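Local atomic coordinates of delta-1-pyrroline-5-carboxylate dehydrogenase, mitochondrial (Mus musculus, PDB entry 4E3X), a protein that oxidises glutamic gamma-semialdehyde to glutamate with NAD+, completing the breakdown of proline in mitochondria. Residues S334-S339 with S349-L354; A340-G345 with N507-G512. All coordinates share one frame; numbering follows the deposited sequence. Where two conformers were deposited one is given.

Contact 1. Residues S334-S339 with S349-L354. With PRO (proline), chain K.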
loop_
_atom_site.group_PDB
_atom_site.type_symbol
_atom_site.label_atom_id
_atom_site.label_comp_id
_atom_site.label_asym_id
_atom_site.label_seq_id
_atom_site.Cartn_x
_atom_site.Cartn_y
_atom_site.Cartn_z
ATOM N N SER B 334 22.102 4.551 30.566
ATOM C CA SER B 334 22.814 4.944 29.357
ATOM C C SER B 334 21.890 4.991 28.146
ATOM O O SER B 334 21.924 5.941 27.361
ATOM C CB SER B 334 23.977 3.991 29.093
ATOM O OG SER B 334 24.995 4.159 30.063
ATOM N N GLY B 335 21.068 3.957 27.993
ATOM C CA GLY B 335 20.142 3.890 26.878
ATOM C C GLY B 335 19.114 5.010 26.884
ATOM O O GLY B 335 18.781 5.567 25.838
ATOM N N THR B 336 18.611 5.349 28.067
ATOM C CA THR B 336 17.621 6.417 28.181
ATOM C C THR B 336 18.229 7.806 27.958
ATOM O O THR B 336 17.638 8.644 27.281
ATOM C CB THR B 336 16.898 6.351 29.528
ATOM O OG1 THR B 336 16.275 5.067 29.652
ATOM C CG2 THR B 336 15.833 7.440 29.636
ATOM N N LEU B 337 19.409 8.053 28.520
ATOM C CA LEU B 337 20.088 9.321 28.277
ATOM C C LEU B 337 20.348 9.531 26.781
ATOM O O LEU B 337 20.109 10.614 26.244
ATOM C CB LEU B 337 21.400 9.385 29.059
ATOM C CG LEU B 337 21.231 9.557 30.567
ATOM C CD1 LEU B 337 22.572 9.422 31.248
ATOM C CD2 LEU B 337 20.570 10.899 30.900
ATOM N N ARG B 338 20.823 8.490 26.105
ATOM C CA ARG B 338 21.059 8.593 24.667
ATOM C C ARG B 338 19.754 8.814 23.901
ATOM O O ARG B 338 19.658 9.715 23.067
ATOM C CB ARG B 338 21.770 7.348 24.139
ATOM C CG ARG B 338 23.268 7.336 24.386
ATOM C CD ARG B 338 23.913 6.219 23.595
ATOM N NE ARG B 338 25.365 6.285 23.636
ATOM C CZ ARG B 338 26.157 5.394 23.054
ATOM N NH1 ARG B 338 25.624 4.372 22.391
ATOM N NH2 ARG B 338 27.476 5.521 23.137
ATOM N N SER B 339 18.750 7.992 24.180
ATOM C CA SER B 339 17.513 8.083 23.423
ATOM C C SER B 339 16.815 9.423 23.633
ATOM O O SER B 339 16.275 10.008 22.690
ATOM C CB SER B 339 16.578 6.933 23.768
ATOM O OG SER B 339 15.376 7.071 23.033
ATOM N N SER B 349 11.854 9.030 16.945
ATOM C CA SER B 349 12.052 7.817 17.738
ATOM C C SER B 349 12.510 8.074 19.177
ATOM O O SER B 349 12.638 7.130 19.950
ATOM C CB SER B 349 13.115 6.941 17.073
ATOM O OG SER B 349 14.320 7.677 16.916
ATOM N N ALA B 350 12.780 9.329 19.534
ATOM C CA ALA B 350 13.364 9.650 20.845
ATOM C C ALA B 350 12.469 9.262 22.015
ATOM O O ALA B 350 11.256 9.465 21.967
ATOM C CB ALA B 350 13.691 11.131 20.925
ATOM N N CYS B 351 13.064 8.706 23.066
ATOM C CA CYS B 351 12.325 8.432 24.289
ATOM C C CYS B 351 11.970 9.731 24.991
ATOM O O CYS B 351 12.852 10.523 25.315
ATOM C CB CYS B 351 13.164 7.577 25.237
ATOM S SG CYS B 351 12.448 7.386 26.884
ATOM N N SER B 352 10.683 9.938 25.254
ATOM C CA SER B 352 10.253 11.111 26.002
ATOM C C SER B 352 9.411 10.752 27.219
ATOM O O SER B 352 9.045 11.629 28.002
ATOM C CB SER B 352 9.486 12.081 25.105
ATOM O OG SER B 352 8.366 11.447 24.520
ATOM N N ARG B 353 9.095 9.469 27.381
ATOM C CA ARG B 353 8.461 9.006 28.613
ATOM C C ARG B 353 9.156 7.757 29.146
ATOM O O ARG B 353 9.327 6.768 28.430
ATOM C CB ARG B 353 6.952 8.808 28.439
ATOM C CG ARG B 353 6.543 8.060 27.221
ATOM C CD ARG B 353 5.026 8.038 27.037
ATOM N NE ARG B 353 4.760 7.327 25.803
ATOM C CZ ARG B 353 3.919 6.309 25.657
ATOM N NH1 ARG B 353 3.805 5.747 24.462
ATOM N NH2 ARG B 353 3.198 5.861 26.677
ATOM N N LEU B 354 9.579 7.837 30.408
ATOM C CA LEU B 354 10.281 6.754 31.081
ATOM C C LEU B 354 9.419 6.269 32.240
ATOM O O LEU B 354 8.999 7.067 33.073
ATOM C CB LEU B 354 11.621 7.260 31.620
ATOM C CG LEU B 354 12.448 6.262 32.444
ATOM C CD1 LEU B 354 12.928 5.113 31.591
ATOM C CD2 LEU B 354 13.625 6.942 33.124
HETATM N N PRO K . 15.279 6.145 11.989
HETATM C CA PRO K . 15.669 7.025 13.091
HETATM C C PRO K . 15.792 6.283 14.417
HETATM O O PRO K . 15.393 5.121 14.556
HETATM C CB PRO K . 14.518 8.028 13.143
HETATM C CG PRO K . 14.117 8.165 11.716
HETATM C CD PRO K . 14.307 6.795 11.091
HETATM O OXT PRO K . 16.307 6.842 15.388
#
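Ser339 meets Cys351 through its hydroxyl: the backbone N-H of Cys351 donates to Ser339 OG over 2.8 Å, moderately bent at 147°. The side chain of Ser339, its OG turned opposite the backbone N (chi1 179°), reaches out from the helix to the backbone of Cys351, and OG also comes within 3.2 Å of Cys351 CB. A second hydrogen bond, to Ser510, holds the same buried hydroxyl. Beside it the methyl of Ala350 sits against the carbonyl oxygen of Ser339, with CB to O at 3.3 Å.

One turn earlier, the Thr336 side chain lies roughly perpendicular to that of Leu354. Its OG1 lies 3.9 Å from Leu354 CD1, but the polar partners of this hydroxyl are Val332 O and His321. Its methyl faces the sulfur more loosely, Thr336 CG2 to Cys351 SG being 4.4 Å.

The contact joins the helix of a beta-alpha-beta crossover (strand 319-323, helix 329-341, strand 351-357) to its second strand; the short axes pass 8.2 Å apart, with their directions at 137°. Were Ser339 an alanine, the Cys351 N-H would probably lose its acceptor and the Ser510 hydroxyl a partner. The chemistry is therefore graded: van der Waals contact further along the strand, at Thr336 and Leu354, gives way to hydrogen bonding near the pocket, where Ser349 OG reaches the carboxylate oxygen OXT of the bound proline at 2.6 Å.

Contact 2. Residues A340-G345 with N507-G512; sequences AFEYGG and NDKSTG. With PRO (proline), chain K.
Thr511 OG1 is gripped by two groups, and one of them carries the contact across to Glu342. Lys509 NZ donates to Thr511 OG1 at 2.9 Å, and a water lies 2.7 Å from the same oxygen. That water is also hydrogen-bonded to Glu342 OE1, at 2.6 Å, so it bridges the two segments where no direct hydrogen bond exists. Direct approach is confined to longer distances: Lys509 CE comes 4.0 Å from Glu342 OE1. The Lys509 chain runs across that of Glu342, and Lys509 NZ remains 4.3 Å from Glu342 OE1, beyond salt-bridge range although the opposite charges should still attract.

The bend at the end of Lys509 (chi4 57°) turns the amine back over its own loop, where it also makes a weak hydrogen bond to Thr511 O. At Gly512 a beta carbon would run into that amine and into the preceding carbonyl, which accounts for a glycine here. Its N-H points almost straight, 175°, at OXT of the bound proline, with Gly512 N to OXT at 2.9 Å.

The direct contact is small (61 Å² buried), and the water bridge is the polar link between the segments. Glu342 OE2 bonds to Tyr559 of the second subunit, and Asp508 forms a salt bridge with Lys548 of that subunit. Glu342 follows directly on helix 329-341, while 507-512 belongs to the loop between strands 503-506 and 523-524, which thus passes the C-terminal end of this helix.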
loop_
_atom_site.group_PDB
_atom_site.type_symbol
_atom_site.label_atom_id
_atom_site.label_comp_id
_atom_site.label_asym_id
_atom_site.label_seq_id
_atom_site.Cartn_x
_atom_site.Cartn_y
_atom_site.Cartn_z
ATOM N N ALA B 340 16.826 9.919 24.865
ATOM C CA ALA B 340 16.121 11.159 25.158
ATOM C C ALA B 340 16.839 12.409 24.665
ATOM O O ALA B 340 16.188 13.391 24.295
ATOM C CB ALA B 340 15.855 11.281 26.648
ATOM N N PHE B 341 18.168 12.390 24.682
ATOM C CA PHE B 341 18.920 13.631 24.521
ATOM C C PHE B 341 19.837 13.736 23.300
ATOM O O PHE B 341 20.240 14.840 22.947
ATOM C CB PHE B 341 19.733 13.916 25.793
ATOM C CG PHE B 341 18.898 14.048 27.039
ATOM C CD1 PHE B 341 17.697 14.741 27.014
ATOM C CD2 PHE B 341 19.313 13.481 28.234
ATOM C CE1 PHE B 341 16.919 14.865 28.158
ATOM C CE2 PHE B 341 18.545 13.604 29.383
ATOM C CZ PHE B 341 17.350 14.299 29.341
ATOM N N GLU B 342 20.173 12.622 22.653
ATOM C CA GLU B 342 20.972 12.717 21.430
ATOM C C GLU B 342 20.230 13.554 20.397
ATOM O O GLU B 342 19.003 13.473 20.285
ATOM C CB GLU B 342 21.321 11.336 20.874
ATOM C CG GLU B 342 22.416 10.642 21.669
ATOM C CD GLU B 342 22.765 9.269 21.134
ATOM O OE1 GLU B 342 21.851 8.523 20.723
ATOM O OE2 GLU B 342 23.969 8.941 21.119
ATOM N N TYR B 343 20.984 14.372 19.665
ATOM C CA TYR B 343 20.422 15.360 18.743
ATOM C C TYR B 343 19.316 16.188 19.421
ATOM O O TYR B 343 18.327 16.584 18.800
ATOM C CB TYR B 343 19.974 14.729 17.406
ATOM C CG TYR B 343 19.638 15.771 16.352
ATOM C CD1 TYR B 343 20.474 16.867 16.143
ATOM C CD2 TYR B 343 18.492 15.663 15.572
ATOM C CE1 TYR B 343 20.173 17.836 15.202
ATOM C CE2 TYR B 343 18.185 16.630 14.624
ATOM C CZ TYR B 343 19.036 17.705 14.441
ATOM O OH TYR B 343 18.736 18.676 13.510
ATOM N N GLY B 344 19.501 16.453 20.713
ATOM C CA GLY B 344 18.548 17.244 21.469
ATOM C C GLY B 344 17.138 16.681 21.507
ATOM O O GLY B 344 16.176 17.444 21.614
ATOM N N GLY B 345 17.012 15.359 21.394
ATOM C CA GLY B 345 15.708 14.715 21.394
ATOM C C GLY B 345 14.883 14.986 20.144
ATOM O O GLY B 345 13.682 14.704 20.119
ATOM N N ASN B 507 15.780 -4.447 25.883
ATOM C CA ASN B 507 17.097 -4.156 26.435
ATOM C C ASN B 507 17.994 -3.364 25.487
ATOM O O ASN B 507 19.207 -3.553 25.443
ATOM C CB ASN B 507 17.748 -5.443 26.945
ATOM C CG ASN B 507 16.967 -6.041 28.093
ATOM O OD1 ASN B 507 16.445 -5.305 28.935
ATOM N ND2 ASN B 507 16.864 -7.366 28.134
ATOM N N ASP B 508 17.377 -2.456 24.741
ATOM C CA ASP B 508 18.127 -1.482 23.959
ATOM C C ASP B 508 17.321 -0.189 23.883
ATOM O O ASP B 508 16.126 -0.173 24.216
ATOM C CB ASP B 508 18.445 -2.012 22.554
ATOM C CG ASP B 508 19.767 -1.482 22.016
ATOM O OD1 ASP B 508 20.164 -0.359 22.405
ATOM O OD2 ASP B 508 20.408 -2.186 21.204
ATOM N N LYS B 509 17.974 0.892 23.457
ATOM C CA LYS B 509 17.309 2.187 23.376
ATOM C C LYS B 509 16.356 2.287 22.180
ATOM O O LYS B 509 16.466 1.528 21.205
ATOM C CB LYS B 509 18.325 3.331 23.326
ATOM C CG LYS B 509 19.257 3.320 22.120
ATOM C CD LYS B 509 20.158 4.559 22.143
ATOM C CE LYS B 509 21.131 4.598 20.977
ATOM N NZ LYS B 509 20.433 4.550 19.663
ATOM N N SER B 510 15.433 3.244 22.248
ATOM C CA SER B 510 14.348 3.333 21.271
ATOM C C SER B 510 14.732 4.035 19.976
ATOM O O SER B 510 13.918 4.079 19.058
ATOM C CB SER B 510 13.125 4.017 21.886
ATOM O OG SER B 510 13.404 5.379 22.169
ATOM N N THR B 511 15.944 4.584 19.913
ATOM C CA THR B 511 16.423 5.266 18.709
ATOM C C THR B 511 17.452 4.419 17.979
ATOM O O THR B 511 17.918 3.410 18.501
ATOM C CB THR B 511 17.106 6.593 19.055
ATOM O OG1 THR B 511 18.202 6.343 19.942
ATOM C CG2 THR B 511 16.131 7.552 19.706
ATOM N N GLY B 512 17.812 4.840 16.771
ATOM C CA GLY B 512 18.940 4.260 16.066
ATOM C C GLY B 512 18.646 3.033 15.230
ATOM O O GLY B 512 19.485 2.139 15.131
HETATM N N PRO K . 15.279 6.145 11.989
HETATM C CA PRO K . 15.669 7.025 13.091
HETATM C C PRO K . 15.792 6.283 14.417
HETATM O O PRO K . 15.393 5.121 14.556
HETATM C CB PRO K . 14.518 8.028 13.143
HETATM C CG PRO K . 14.117 8.165 11.716
HETATM C CD PRO K . 14.307 6.795 11.091
HETATM O OXT PRO K . 16.307 6.842 15.388
HETATM O O HOH W 1 19.350 8.755 19.926
#

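In the fold
The centres of contacts 1 and 2 lie about 5 Å apart, and both draw on helix 329-341. Ser510 of the loop in contact 2 joins them: its OG is 2.7 Å from Ser339 OG and 2.9 Å from Ser349 O, both probable hydrogen bonds. Packing adds to this, with Ser349 OG 3.3 Å from Thr511 CG2. The two contacts converge on one carboxylate of the bound proline, which accepts from Ser349 and Gly512; the proline is also held by Ser513, the substrate-binding residue. The side chain of Ser349 is about 5 Å from that of the nucleophile Cys348, an organisation consistent with a site for the substrate's carboxylate beside the catalytic centre.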